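Local coordinates for choline kinase (PDB 3MES), which probably transfers a phosphate from ATP to choline, and perhaps to ethanolamine, with the help of magnesium, at residues B[195-200]-B[290-295]; B[226-231]-B[401-406]. One frame throughout, in Å; residues are numbered along the deposited sequence.

Both contacts lie in the helix-rich part of this kinase, their centres 20 Å apart and their nearest atoms about 9 Å apart, so they do not touch. Contact 1 sets the start of helix 198-214 against strand 290-293, the partner of strand 262-265 in a two-stranded antiparallel sheet. Contact 2 joins the next helix along the chain, 222-231, to helix 391-411. The segments alternate in sequence, 195-200, 226-231, 290-295 and then 401-406, which means that two successive helices are tied to two different later parts of the chain. Contact 1 sits nearer the middle of the molecule; contact 2 is about 21 Å from its centre.

Contact 1: residues B[195-200]-B[290-295]; sequences EPILFK and AINFAG
L198 reaches from the first turn of its helix into the angle between N292 and F293. With chi1 at 70°, CG is flanked by both its own backbone N and its carbonyl carbon, a setting that carries it toward F293. CB lies 3.5 Å from N292 OD1, and CG stays beside the same oxygen. At the tip the branches divide the work: L198 CD2 touches both N292 OD1, at 3.4 Å, and F293 CD2, at 3.7 Å, while CD1 comes to the ring edge of F293 in its plane. P196 CB covers one face of that ring. N292 OD1 also takes a short, bent hydrogen bond of 2.6 Å from F293 N, which lies 46° out of the carbonyl plane; N292 ND2 is held by N267. Earlier in the strand, I197 N gives I291 O a weak, bent bond of 3.1 Å, P196 CA adds a CA-H...O contact to the same oxygen, and I197 CD1 rests on A290 CB at 3.9 Å. This is a buried strand-to-helix junction: the loop entering helix 198-214 packs across strand 290-293 of a two-stranded antiparallel sheet, and that strand runs directly into helix 294-303, with F293 at the N-cap.

Contact 2: residues B[226-231]-B[401-406]; sequences SKILEE and HYLQKK
E231 and Y402 meet at the tight end of this helix pair. The phenol OH donates to E231 OE1 over 2.8 Å, reaching the oxygen on its anti side and slightly out of the carboxylate plane. Carboxylate and ring are turned 63° against each other, and the acid chain runs along the ring's edge: E231 CG is 3.6 Å from Y402 CE2, and E231 CD lies in the plane of the ring. A bend at chi2 (-79°) folds the E231 chain back and lays it there. Beside this pair the packing is apolar, with I228 CD1 3.8 Å from Y402 CD2, the two side chains running antiparallel alongside each other. L403 CD1 lies 4.2 Å from I228 CD1 at the partly exposed margin. Y402 also touches L365 and I369, so its ring contacts both helix 222-231 and helix 364-376.

This is a helix-helix contact in the helical C-terminal lobe of the kinase fold. The segments 226-231 and 401-406 cross at 53°, with their axes 11.4 Å apart at closest approach, so long side chains bridge much of the gap. Near Y402, H401 ND1 is hydrogen-bonded to the hydroxyl of Y307, a magnesium-site residue.

Toward K227, which is exposed, and K406, which is partly so, the fit loosens and a water enters. K227, E231 and K406 make a salt-bridge network in which K227 NZ holds E231 OE2 at 3.2 Å, whereas the link from K406 NZ to E231 OE1 is long, at 4.0 Å. The K406 chain packs more closely than its charge, CE lying 3.3 Å from OE1 of E231. With two lysines and a phenol around it, the buried E231 carboxylate probably stays ionised. The water donates to E231 OE2 and accepts from K406 NZ, joining the two ions a second way.

Contact 1: residues B[195-200]-B[290-295]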
loop_
_atom_site.group_PDB
_atom_site.type_symbol
_atom_site.label_atom_id
_atom_site.label_comp_id
_atom_site.label_asym_id
_atom_site.label_seq_id
_atom_site.Cartn_x
_atom_site.Cartn_y
_atom_site.Cartn_z
ATOM N N GLU B 195 -5.841 -24.460 15.810
ATOM C CA GLU B 195 -4.504 -24.620 16.380
ATOM C C GLU B 195 -3.421 -24.263 15.370
ATOM O O GLU B 195 -3.576 -24.510 14.175
ATOM C CB GLU B 195 -4.294 -26.053 16.879
ATOM C CG GLU B 195 -5.164 -26.435 18.065
ATOM C CD GLU B 195 -4.780 -27.777 18.666
ATOM O OE1 GLU B 195 -4.105 -28.574 17.977
ATOM O OE2 GLU B 195 -5.153 -28.033 19.829
ATOM N N PRO B 196 -2.310 -23.686 15.854
ATOM C CA PRO B 196 -1.188 -23.339 14.991
ATOM C C PRO B 196 -0.649 -24.585 14.297
ATOM O O PRO B 196 -0.752 -25.687 14.834
ATOM C CB PRO B 196 -0.151 -22.777 15.968
ATOM C CG PRO B 196 -0.530 -23.330 17.299
ATOM C CD PRO B 196 -2.022 -23.425 17.274
ATOM N N ILE B 197 -0.072 -24.407 13.115
ATOM C CA ILE B 197 0.358 -25.539 12.309
ATOM C C ILE B 197 1.867 -25.767 12.370
ATOM O O ILE B 197 2.364 -26.800 11.920
ATOM C CB ILE B 197 -0.058 -25.344 10.839
ATOM C CG1 ILE B 197 0.029 -26.666 10.074
ATOM C CG2 ILE B 197 0.790 -24.257 10.186
ATOM C CD1 ILE B 197 -0.571 -26.604 8.692
ATOM N N LEU B 198 2.589 -24.808 12.942
ATOM C CA LEU B 198 4.047 -24.798 12.859
ATOM C C LEU B 198 4.710 -26.104 13.293
ATOM O O LEU B 198 5.633 -26.583 12.635
ATOM C CB LEU B 198 4.639 -23.608 13.626
ATOM C CG LEU B 198 4.571 -23.590 15.152
ATOM C CD1 LEU B 198 5.486 -22.506 15.693
ATOM C CD2 LEU B 198 3.145 -23.388 15.639
ATOM N N PHE B 199 4.239 -26.681 14.395
ATOM C CA PHE B 199 4.817 -27.922 14.902
ATOM C C PHE B 199 4.320 -29.149 14.143
ATOM O O PHE B 199 5.117 -29.970 13.692
ATOM C CB PHE B 199 4.558 -28.068 16.397
ATOM C CG PHE B 199 5.108 -26.936 17.214
ATOM C CD1 PHE B 199 6.469 -26.686 17.243
ATOM C CD2 PHE B 199 4.267 -26.121 17.953
ATOM C CE1 PHE B 199 6.982 -25.645 17.992
ATOM C CE2 PHE B 199 4.775 -25.079 18.706
ATOM C CZ PHE B 199 6.134 -24.841 18.724
ATOM N N LYS B 200 3.005 -29.274 14.009
ATOM C CA LYS B 200 2.422 -30.383 13.263
ATOM C C LYS B 200 3.109 -30.534 11.914
ATOM O O LYS B 200 3.561 -31.621 11.550
ATOM C CB LYS B 200 0.926 -30.154 13.047
ATOM C CG LYS B 200 0.141 -29.910 14.319
ATOM C CD LYS B 200 -1.323 -29.651 14.007
ATOM C CE LYS B 200 -2.075 -29.184 15.241
ATOM N NZ LYS B 200 -3.515 -28.948 14.947
ATOM N N ALA B 290 -2.728 -21.487 6.763
ATOM C CA ALA B 290 -3.441 -22.116 7.868
ATOM C C ALA B 290 -3.168 -21.328 9.146
ATOM O O ALA B 290 -2.215 -20.547 9.208
ATOM C CB ALA B 290 -2.999 -23.560 8.030
ATOM N N ILE B 291 -4.001 -21.521 10.163
ATOM C CA ILE B 291 -3.788 -20.827 11.424
ATOM C C ILE B 291 -2.369 -21.085 11.916
ATOM O O ILE B 291 -1.836 -22.182 11.752
ATOM C CB ILE B 291 -4.790 -21.260 12.508
ATOM C CG1 ILE B 291 -6.219 -20.940 12.070
ATOM C CG2 ILE B 291 -4.472 -20.567 13.828
ATOM C CD1 ILE B 291 -6.508 -19.459 11.974
ATOM N N ASN B 292 -1.764 -20.069 12.522
ATOM C CA ASN B 292 -0.386 -20.168 12.980
ATOM C C ASN B 292 -0.015 -18.936 13.793
ATOM O O ASN B 292 -0.727 -17.928 13.764
ATOM C CB ASN B 292 0.552 -20.309 11.777
ATOM C CG ASN B 292 1.956 -20.743 12.168
ATOM O OD1 ASN B 292 2.230 -21.039 13.332
ATOM N ND2 ASN B 292 2.852 -20.787 11.188
ATOM N N PHE B 293 1.091 -19.017 14.528
ATOM C CA PHE B 293 1.586 -17.868 15.273
ATOM C C PHE B 293 1.942 -16.737 14.314
ATOM O O PHE B 293 2.678 -16.944 13.351
ATOM C CB PHE B 293 2.807 -18.247 16.121
ATOM C CG PHE B 293 2.471 -19.032 17.362
ATOM C CD1 PHE B 293 1.553 -18.547 18.279
ATOM C CD2 PHE B 293 3.086 -20.244 17.620
ATOM C CE1 PHE B 293 1.245 -19.265 19.427
ATOM C CE2 PHE B 293 2.786 -20.965 18.764
ATOM C CZ PHE B 293 1.866 -20.475 19.669
ATOM N N ALA B 294 1.415 -15.545 14.576
ATOM C CA ALA B 294 1.703 -14.387 13.734
ATOM C C ALA B 294 3.200 -14.240 13.484
ATOM O O ALA B 294 3.623 -13.950 12.368
ATOM C CB ALA B 294 1.143 -13.116 14.361
ATOM N N GLY B 295 3.995 -14.447 14.532
ATOM C CA GLY B 295 5.448 -14.320 14.439
ATOM C C GLY B 295 6.074 -15.300 13.464
ATOM O O GLY B 295 7.086 -15.003 12.828
#

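Contact 2: residues B[226-231]-B[401-406]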
loop_
_atom_site.group_PDB
_atom_site.type_symbol
_atom_site.label_atom_id
_atom_site.label_comp_id
_atom_site.label_asym_id
_atom_site.label_seq_id
_atom_site.Cartn_x
_atom_site.Cartn_y
_atom_site.Cartn_z
ATOM N N SER B 226 21.501 -34.784 10.580
ATOM C CA SER B 226 21.393 -35.532 11.823
ATOM C C SER B 226 21.262 -34.598 13.022
ATOM O O SER B 226 20.490 -34.865 13.945
ATOM C CB SER B 226 22.604 -36.449 11.993
ATOM O OG SER B 226 22.308 -37.524 12.867
ATOM N N LYS B 227 22.011 -33.499 13.003
ATOM C CA LYS B 227 21.965 -32.527 14.091
ATOM C C LYS B 227 20.617 -31.815 14.140
ATOM O O LYS B 227 20.136 -31.444 15.210
ATOM C CB LYS B 227 23.095 -31.503 13.952
ATOM C CG LYS B 227 23.259 -30.601 15.169
ATOM C CD LYS B 227 23.970 -31.325 16.302
ATOM C CE LYS B 227 23.616 -30.725 17.657
ATOM N NZ LYS B 227 23.749 -29.242 17.677
ATOM N N ILE B 228 20.010 -31.625 12.973
ATOM C CA ILE B 228 18.708 -30.975 12.884
ATOM C C ILE B 228 17.622 -31.847 13.504
ATOM O O ILE B 228 16.693 -31.342 14.135
ATOM C CB ILE B 228 18.336 -30.658 11.423
ATOM C CG1 ILE B 228 19.300 -29.622 10.843
ATOM C CG2 ILE B 228 16.896 -30.165 11.329
ATOM C CD1 ILE B 228 19.317 -28.314 11.602
ATOM N N LEU B 229 17.747 -33.158 13.319
ATOM C CA LEU B 229 16.799 -34.110 13.884
ATOM C C LEU B 229 16.813 -34.068 15.407
ATOM O O LEU B 229 15.799 -34.327 16.050
ATOM C CB LEU B 229 17.105 -35.527 13.399
ATOM C CG LEU B 229 16.777 -35.823 11.935
ATOM C CD1 LEU B 229 17.141 -37.258 11.582
ATOM C CD2 LEU B 229 15.307 -35.552 11.655
ATOM N N GLU B 230 17.969 -33.745 15.978
ATOM C CA GLU B 230 18.098 -33.631 17.425
ATOM C C GLU B 230 17.507 -32.316 17.920
ATOM O O GLU B 230 16.849 -32.271 18.959
ATOM C CB GLU B 230 19.566 -33.729 17.843
ATOM C CG GLU B 230 20.250 -35.019 17.425
ATOM C CD GLU B 230 21.666 -35.118 17.958
ATOM O OE1 GLU B 230 22.344 -36.126 17.668
ATOM O OE2 GLU B 230 22.103 -34.186 18.668
ATOM N N GLU B 231 17.748 -31.248 17.166
ATOM C CA GLU B 231 17.246 -29.924 17.518
ATOM C C GLU B 231 15.723 -29.906 17.563
ATOM O O GLU B 231 15.127 -29.235 18.405
ATOM C CB GLU B 231 17.749 -28.877 16.520
ATOM C CG GLU B 231 19.254 -28.675 16.527
ATOM C CD GLU B 231 19.724 -27.811 17.682
ATOM O OE1 GLU B 231 19.018 -26.837 18.026
ATOM O OE2 GLU B 231 20.804 -28.100 18.238
ATOM N N HIS B 401 21.830 -22.378 8.088
ATOM C CA HIS B 401 21.395 -21.082 8.598
ATOM C C HIS B 401 20.643 -21.191 9.920
ATOM O O HIS B 401 20.657 -20.258 10.723
ATOM C CB HIS B 401 20.555 -20.335 7.558
ATOM C CG HIS B 401 21.355 -19.802 6.408
ATOM N ND1 HIS B 401 20.799 -19.528 5.177
ATOM C CD2 HIS B 401 22.671 -19.503 6.301
ATOM C CE1 HIS B 401 21.737 -19.076 4.364
ATOM N NE2 HIS B 401 22.882 -19.053 5.021
ATOM N N TYR B 402 19.987 -22.325 10.145
ATOM C CA TYR B 402 19.336 -22.572 11.427
ATOM C C TYR B 402 20.364 -22.566 12.552
ATOM O O TYR B 402 20.195 -21.877 13.557
ATOM C CB TYR B 402 18.598 -23.911 11.427
ATOM C CG TYR B 402 18.181 -24.335 12.815
ATOM C CD1 TYR B 402 16.967 -23.929 13.348
ATOM C CD2 TYR B 402 19.014 -25.119 13.605
ATOM C CE1 TYR B 402 16.584 -24.303 14.621
ATOM C CE2 TYR B 402 18.641 -25.497 14.880
ATOM C CZ TYR B 402 17.422 -25.084 15.381
ATOM O OH TYR B 402 17.040 -25.454 16.647
ATOM N N LEU B 403 21.422 -23.349 12.377
ATOM C CA LEU B 403 22.501 -23.419 13.353
ATOM C C LEU B 403 23.070 -22.037 13.620
ATOM O O LEU B 403 23.200 -21.616 14.770
ATOM C CB LEU B 403 23.607 -24.350 12.852
ATOM C CG LEU B 403 23.566 -25.805 13.335
ATOM C CD1 LEU B 403 22.198 -26.181 13.879
ATOM C CD2 LEU B 403 24.002 -26.752 12.224
ATOM N N GLN B 404 23.400 -21.331 12.543
ATOM C CA GLN B 404 23.986 -19.999 12.636
ATOM C C GLN B 404 23.064 -19.023 13.361
ATOM O O GLN B 404 23.478 -18.351 14.308
ATOM C CB GLN B 404 24.326 -19.476 11.239
ATOM C CG GLN B 404 25.053 -18.147 11.232
ATOM C CD GLN B 404 25.494 -17.733 9.842
ATOM O OE1 GLN B 404 25.494 -18.539 8.911
ATOM N NE2 GLN B 404 25.873 -16.469 9.695
ATOM N N LYS B 405 21.813 -18.950 12.918
ATOM C CA LYS B 405 20.838 -18.046 13.523
ATOM C C LYS B 405 20.642 -18.334 15.012
ATOM O O LYS B 405 20.545 -17.412 15.822
ATOM C CB LYS B 405 19.500 -18.124 12.784
ATOM C CG LYS B 405 18.507 -17.034 13.165
ATOM C CD LYS B 405 18.988 -15.649 12.744
ATOM C CE LYS B 405 17.931 -14.593 13.042
ATOM N NZ LYS B 405 18.353 -13.213 12.665
ATOM N N LYS B 406 20.587 -19.615 15.369
ATOM C CA LYS B 406 20.423 -20.007 16.763
ATOM C C LYS B 406 21.582 -19.505 17.629
ATOM O O LYS B 406 21.373 -19.069 18.760
ATOM C CB LYS B 406 20.279 -21.525 16.885
ATOM C CG LYS B 406 20.047 -22.023 18.304
ATOM C CD LYS B 406 19.684 -23.500 18.309
ATOM C CE LYS B 406 19.323 -23.988 19.704
ATOM N NZ LYS B 406 20.524 -24.159 20.572
HETATM O O HOH W 1 22.397 -26.680 19.608
#